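CdnC (Chryseobacterium gregarium DSM 19109, PDB 7MGV) is an ATP-grasp ligase that installs single and bicyclic omega-ester macrocycles in a multicore, ribosomally synthesised precursor peptide, giving a graspetide, and binds ADP. Local coordinates at residues K228-V240 with V245-A257. Residues are numbered along the deposited sequence; the frame is centred on the assembly and turned at random.
Sequences KKIEKKKELRITV and VYAFEIDSQQSEA. With ADP (adenosine-5'-diphosphate), chain F.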
loop_
_atom_site.group_PDB
_atom_site.type_symbol
_atom_site.label_atom_id
_atom_site.label_comp_id
_atom_site.label_asym_id
_atom_site.label_seq_id
_atom_site.Cartn_x
_atom_site.Cartn_y
_atom_site.Cartn_z
ATOM N N LYS A 228 -14.039 21.679 -10.553
ATOM C CA LYS A 228 -14.536 23.046 -10.611
ATOM C C LYS A 228 -13.589 23.961 -9.848
ATOM O O LYS A 228 -13.179 23.652 -8.724
ATOM C CB LYS A 228 -15.945 23.126 -10.024
ATOM C CG LYS A 228 -16.473 24.545 -9.867
ATOM C CD LYS A 228 -17.600 24.832 -10.847
ATOM C CE LYS A 228 -18.013 26.295 -10.805
ATOM N NZ LYS A 228 -16.926 27.185 -11.297
ATOM N N LYS A 229 -13.220 25.079 -10.466
ATOM C CA LYS A 229 -12.302 26.014 -9.831
ATOM C C LYS A 229 -13.033 26.781 -8.740
ATOM O O LYS A 229 -14.004 27.496 -9.016
ATOM C CB LYS A 229 -11.703 26.980 -10.850
ATOM C CG LYS A 229 -10.636 27.887 -10.248
ATOM C CD LYS A 229 -10.092 28.885 -11.254
ATOM C CE LYS A 229 -10.673 30.269 -11.022
ATOM N NZ LYS A 229 -9.647 31.214 -10.505
ATOM N N ILE A 230 -12.572 26.629 -7.504
ATOM C CA ILE A 230 -13.092 27.392 -6.378
ATOM C C ILE A 230 -12.319 28.703 -6.302
ATOM O O ILE A 230 -11.091 28.699 -6.166
ATOM C CB ILE A 230 -12.969 26.604 -5.065
ATOM C CG1 ILE A 230 -13.434 25.159 -5.259
ATOM C CG2 ILE A 230 -13.768 27.278 -3.961
ATOM C CD1 ILE A 230 -14.866 25.033 -5.743
ATOM N N GLU A 231 -13.033 29.822 -6.408
ATOM C CA GLU A 231 -12.404 31.123 -6.229
ATOM C C GLU A 231 -11.913 31.258 -4.793
ATOM O O GLU A 231 -12.642 30.950 -3.847
ATOM C CB GLU A 231 -13.386 32.244 -6.569
ATOM C CG GLU A 231 -12.771 33.392 -7.356
ATOM C CD GLU A 231 -12.104 32.931 -8.639
ATOM O OE1 GLU A 231 -12.824 32.676 -9.627
ATOM O OE2 GLU A 231 -10.860 32.822 -8.659
ATOM N N LYS A 232 -10.673 31.709 -4.632
ATOM C CA LYS A 232 -10.022 31.732 -3.325
ATOM C C LYS A 232 -10.306 33.058 -2.629
ATOM O O LYS A 232 -9.811 34.107 -3.051
ATOM C CB LYS A 232 -8.518 31.516 -3.465
ATOM C CG LYS A 232 -8.117 30.119 -3.892
ATOM C CD LYS A 232 -6.677 29.828 -3.500
ATOM C CE LYS A 232 -5.987 28.962 -4.539
ATOM N NZ LYS A 232 -4.575 29.381 -4.763
ATOM N N LYS A 233 -11.104 33.009 -1.563
ATOM C CA LYS A 233 -11.112 34.099 -0.597
ATOM C C LYS A 233 -10.116 33.835 0.522
ATOM O O LYS A 233 -9.409 34.751 0.958
ATOM C CB LYS A 233 -12.514 34.305 -0.017
ATOM C CG LYS A 233 -12.551 35.297 1.139
ATOM C CD LYS A 233 -13.901 35.322 1.833
ATOM C CE LYS A 233 -13.896 36.311 2.990
ATOM N NZ LYS A 233 -15.242 36.474 3.602
ATOM N N LYS A 234 -10.042 32.588 0.987
ATOM C CA LYS A 234 -9.010 32.164 1.921
ATOM C C LYS A 234 -8.469 30.807 1.493
ATOM O O LYS A 234 -9.172 30.010 0.868
ATOM C CB LYS A 234 -9.529 32.064 3.363
ATOM C CG LYS A 234 -9.952 33.378 3.996
ATOM C CD LYS A 234 -9.995 33.242 5.514
ATOM C CE LYS A 234 -10.769 34.377 6.162
ATOM N NZ LYS A 234 -12.238 34.173 6.048
ATOM N N GLU A 235 -7.216 30.547 1.849
ATOM C CA GLU A 235 -6.626 29.223 1.720
ATOM C C GLU A 235 -6.238 28.728 3.105
ATOM O O GLU A 235 -5.674 29.486 3.900
ATOM C CB GLU A 235 -5.405 29.239 0.795
ATOM C CG GLU A 235 -4.872 27.855 0.457
ATOM C CD GLU A 235 -3.938 27.865 -0.735
ATOM O OE1 GLU A 235 -3.549 28.967 -1.176
ATOM O OE2 GLU A 235 -3.592 26.772 -1.233
ATOM N N LEU A 236 -6.538 27.462 3.397
ATOM C CA LEU A 236 -6.395 26.921 4.743
ATOM C C LEU A 236 -5.534 25.668 4.734
ATOM O O LEU A 236 -5.740 24.773 3.906
ATOM C CB LEU A 236 -7.760 26.584 5.354
ATOM C CG LEU A 236 -8.787 27.700 5.540
ATOM C CD1 LEU A 236 -10.104 27.119 6.023
ATOM C CD2 LEU A 236 -8.275 28.736 6.517
ATOM N N ARG A 237 -4.592 25.606 5.673
ATOM C CA ARG A 237 -3.859 24.391 6.005
ATOM C C ARG A 237 -4.169 24.030 7.449
ATOM O O ARG A 237 -3.970 24.850 8.352
ATOM C CB ARG A 237 -2.348 24.573 5.830
ATOM C CG ARG A 237 -1.918 25.063 4.462
ATOM C CD ARG A 237 -1.585 23.909 3.535
ATOM N NE ARG A 237 -1.906 24.220 2.144
ATOM C CZ ARG A 237 -1.002 24.352 1.178
ATOM N NH1 ARG A 237 0.288 24.197 1.446
ATOM N NH2 ARG A 237 -1.388 24.636 -0.059
ATOM N N ILE A 238 -4.646 22.811 7.674
ATOM C CA ILE A 238 -5.036 22.361 9.005
ATOM C C ILE A 238 -4.187 21.151 9.361
ATOM O O ILE A 238 -4.307 20.091 8.735
ATOM C CB ILE A 238 -6.531 22.032 9.086
ATOM C CG1 ILE A 238 -7.364 23.235 8.640
ATOM C CG2 ILE A 238 -6.903 21.623 10.498
ATOM C CD1 ILE A 238 -8.801 22.900 8.314
ATOM N N THR A 239 -3.325 21.307 10.360
ATOM C CA THR A 239 -2.532 20.209 10.898
ATOM C C THR A 239 -3.247 19.649 12.121
ATOM O O THR A 239 -3.545 20.388 13.065
ATOM C CB THR A 239 -1.121 20.669 11.261
ATOM O OG1 THR A 239 -0.598 21.493 10.210
ATOM C CG2 THR A 239 -0.205 19.471 11.460
ATOM N N VAL A 240 -3.523 18.351 12.102
ATOM C CA VAL A 240 -4.213 17.672 13.189
ATOM C C VAL A 240 -3.259 16.652 13.784
ATOM O O VAL A 240 -2.772 15.761 13.072
ATOM C CB VAL A 240 -5.507 16.996 12.714
ATOM C CG1 VAL A 240 -6.369 16.613 13.907
ATOM C CG2 VAL A 240 -6.258 17.914 11.775
ATOM N N VAL A 245 -5.889 20.668 16.904
ATOM C CA VAL A 245 -6.146 21.226 15.582
ATOM C C VAL A 245 -5.428 22.565 15.482
ATOM O O VAL A 245 -5.656 23.463 16.303
ATOM C CB VAL A 245 -7.652 21.392 15.326
ATOM C CG1 VAL A 245 -7.894 22.021 13.966
ATOM C CG2 VAL A 245 -8.364 20.051 15.443
ATOM N N TYR A 246 -4.569 22.705 14.473
ATOM C CA TYR A 246 -3.853 23.947 14.204
ATOM C C TYR A 246 -4.221 24.396 12.797
ATOM O O TYR A 246 -3.859 23.738 11.816
ATOM C CB TYR A 246 -2.341 23.757 14.337
ATOM C CG TYR A 246 -1.893 23.247 15.689
ATOM C CD1 TYR A 246 -1.879 21.887 15.970
ATOM C CD2 TYR A 246 -1.478 24.126 16.681
ATOM C CE1 TYR A 246 -1.468 21.417 17.204
ATOM C CE2 TYR A 246 -1.065 23.665 17.917
ATOM C CZ TYR A 246 -1.062 22.310 18.173
ATOM O OH TYR A 246 -0.652 21.847 19.402
ATOM N N ALA A 247 -4.938 25.509 12.694
ATOM C CA ALA A 247 -5.383 26.037 11.414
ATOM C C ALA A 247 -4.574 27.270 11.044
ATOM O O ALA A 247 -4.340 28.147 11.880
ATOM C CB ALA A 247 -6.873 26.385 11.453
ATOM N N PHE A 248 -4.163 27.340 9.782
ATOM C CA PHE A 248 -3.426 28.475 9.251
ATOM C C PHE A 248 -4.091 28.920 7.961
ATOM O O PHE A 248 -4.584 28.090 7.190
ATOM C CB PHE A 248 -1.957 28.123 8.996
ATOM C CG PHE A 248 -1.247 27.594 10.206
ATOM C CD1 PHE A 248 -0.556 28.450 11.046
ATOM C CD2 PHE A 248 -1.270 26.241 10.506
ATOM C CE1 PHE A 248 0.100 27.968 12.163
ATOM C CE2 PHE A 248 -0.617 25.752 11.620
ATOM C CZ PHE A 248 0.068 26.617 12.450
ATOM N N GLU A 249 -4.096 30.228 7.726
ATOM C CA GLU A 249 -4.802 30.796 6.592
ATOM C C GLU A 249 -3.925 31.792 5.851
ATOM O O GLU A 249 -3.050 32.443 6.431
ATOM C CB GLU A 249 -6.108 31.482 7.028
ATOM C CG GLU A 249 -5.947 32.914 7.513
ATOM C CD GLU A 249 -7.267 33.547 7.908
ATOM O OE1 GLU A 249 -8.225 32.800 8.201
ATOM O OE2 GLU A 249 -7.348 34.794 7.926
ATOM N N ILE A 250 -4.159 31.863 4.544
ATOM C CA ILE A 250 -3.730 32.973 3.705
ATOM C C ILE A 250 -4.993 33.652 3.200
ATOM O O ILE A 250 -5.785 33.037 2.472
ATOM C CB ILE A 250 -2.847 32.520 2.532
ATOM C CG1 ILE A 250 -1.496 32.016 3.037
ATOM C CG2 ILE A 250 -2.646 33.665 1.550
ATOM C CD1 ILE A 250 -0.518 31.686 1.928
ATOM N N ASP A 251 -5.194 34.903 3.609
ATOM C CA ASP A 251 -6.362 35.681 3.209
ATOM C C ASP A 251 -6.015 36.400 1.912
ATOM O O ASP A 251 -5.421 37.481 1.925
ATOM C CB ASP A 251 -6.760 36.662 4.307
ATOM C CG ASP A 251 -8.218 37.073 4.223
ATOM O OD1 ASP A 251 -8.737 37.218 3.096
ATOM O OD2 ASP A 251 -8.847 37.253 5.288
ATOM N N SER A 252 -6.380 35.788 0.782
ATOM C CA SER A 252 -6.100 36.395 -0.516
ATOM C C SER A 252 -6.871 37.695 -0.690
ATOM O O SER A 252 -6.342 38.673 -1.234
ATOM C CB SER A 252 -6.450 35.415 -1.636
ATOM O OG SER A 252 -6.137 34.083 -1.267
ATOM N N GLN A 253 -8.124 37.720 -0.230
ATOM C CA GLN A 253 -8.967 38.899 -0.392
ATOM C C GLN A 253 -8.385 40.101 0.344
ATOM O O GLN A 253 -8.223 41.182 -0.236
ATOM C CB GLN A 253 -10.379 38.587 0.104
ATOM C CG GLN A 253 -11.373 39.726 -0.022
ATOM C CD GLN A 253 -12.693 39.409 0.657
ATOM O OE1 GLN A 253 -12.758 39.274 1.878
ATOM N NE2 GLN A 253 -13.750 39.276 -0.137
ATOM N N GLN A 254 -8.049 39.927 1.625
ATOM C CA GLN A 254 -7.516 41.043 2.398
ATOM C C GLN A 254 -6.115 41.431 1.944
ATOM O O GLN A 254 -5.751 42.607 2.021
ATOM C CB GLN A 254 -7.522 40.709 3.890
ATOM C CG GLN A 254 -7.476 41.936 4.800
ATOM C CD GLN A 254 -8.807 42.669 4.888
ATOM O OE1 GLN A 254 -9.419 43.006 3.874
ATOM N NE2 GLN A 254 -9.257 42.925 6.111
ATOM N N SER A 255 -5.326 40.469 1.464
ATOM C CA SER A 255 -4.020 40.791 0.894
ATOM C C SER A 255 -4.165 41.693 -0.326
ATOM O O SER A 255 -3.513 42.744 -0.434
ATOM C CB SER A 255 -3.294 39.499 0.518
ATOM O OG SER A 255 -2.399 39.709 -0.559
ATOM N N GLU A 256 -5.016 41.285 -1.268
ATOM C CA GLU A 256 -5.245 42.075 -2.469
ATOM C C GLU A 256 -5.846 43.434 -2.136
ATOM O O GLU A 256 -5.559 44.424 -2.820
ATOM C CB GLU A 256 -6.141 41.284 -3.420
ATOM C CG GLU A 256 -6.715 42.064 -4.574
ATOM C CD GLU A 256 -7.745 41.258 -5.334
ATOM O OE1 GLU A 256 -7.394 40.176 -5.853
ATOM O OE2 GLU A 256 -8.910 41.701 -5.404
ATOM N N ALA A 257 -6.669 43.508 -1.085
ATOM C CA ALA A 257 -7.202 44.796 -0.656
ATOM C C ALA A 257 -6.100 45.685 -0.087
ATOM O O ALA A 257 -6.009 46.871 -0.423
ATOM C CB ALA A 257 -8.313 44.589 0.372
HETATM P PB ADP F . 1.884 23.471 -4.700
HETATM O O1B ADP F . 0.803 22.661 -4.023
HETATM O O2B ADP F . 3.199 22.745 -4.847
HETATM O O3B ADP F . 1.989 24.897 -4.209
HETATM P PA ADP F . 0.265 22.579 -6.778
HETATM O O1A ADP F . 0.579 21.189 -6.277
HETATM O O2A ADP F . 0.052 22.843 -8.249
HETATM O O3A ADP F . 1.342 23.627 -6.206
HETATM O "O5'" ADP F . -1.024 23.103 -5.979
HETATM C "C5'" ADP F . -2.332 22.966 -6.513
HETATM C "C4'" ADP F . -3.044 24.290 -6.281
HETATM O "O4'" ADP F . -4.293 24.294 -6.969
HETATM C "C3'" ADP F . -3.318 24.538 -4.807
HETATM O "O3'" ADP F . -2.613 25.705 -4.375
HETATM C "C2'" ADP F . -4.809 24.778 -4.703
HETATM O "O2'" ADP F . -5.065 26.001 -4.011
HETATM C "C1'" ADP F . -5.301 24.862 -6.138
HETATM N N9 ADP F . -6.552 24.087 -6.292
HETATM C C8 ADP F . -6.693 22.763 -6.091
HETATM N N7 ADP F . -7.973 22.372 -6.315
HETATM C C5 ADP F . -8.671 23.469 -6.666
HETATM C C6 ADP F . -10.072 23.767 -7.039
HETATM N N6 ADP F . -11.007 22.788 -7.080
HETATM N N1 ADP F . -10.381 25.051 -7.332
HETATM C C2 ADP F . -9.461 26.034 -7.295
HETATM N N3 ADP F . -8.174 25.836 -6.967
HETATM C C4 ADP F . -7.730 24.597 -6.646
#
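Glu249 holds CG between its backbone N and carbonyl carbon (chi1 84°), and Lys234 sends its chain from beside its own N across that carboxylate, bringing CD to 3.2 Å from Glu249 OE1. The contact is made by methylenes: Lys234 NZ stays 4.8 Å from Glu249 OE1, and that oxygen is hydrogen-bonded to Thr276. Further along, CE of Lys234 passes 3.6 Å from Asp251 OD2. Asp251 itself is an N-cap: its OD1 accepts from Gln254 N at 3.2 Å, approached from above the carboxylate plane. With an alanine here, Gln254 N would probably lose its capping acceptor and Lys234 one of the two carboxylates beside its chain.

The backbones form an antiparallel hairpin, as six hydrogen bonds establish: N and O of Glu235, Arg237 and Thr239 pair with O and N of Ile250, Phe248 and Tyr246, each N to O at 2.9 Å. Beside Leu236, whose CD2 touches Glu249 CB, Ile238 CG2 lies 3.6 Å from Val245 CG1. On the other face, Glu235 accepts from ADP O2' through OE2 (3.2 Å), and the same oxygen meets Arg237 NH2 in a weakly bonded salt bridge; Arg237 also pairs with Asp301. Ahead of the hairpin, Lys228 O, at the end of strand 224-228, accepts from adenine N6, and Ile230 N in the following loop donates to N1, so one continuous segment reads both base and ribose.

The hairpin belongs to the antiparallel ATP-grasp sheet bordering the ADP pocket. Strand 234-241 lies between strands 244-251 and 297-304, with a classic beta bulge at Lys233 and Lys234 opposite Val304. Helix 280-293 covers Ile238, Val240 and Val245, while helix 332-341 packs on Thr239, Tyr246 and Phe248.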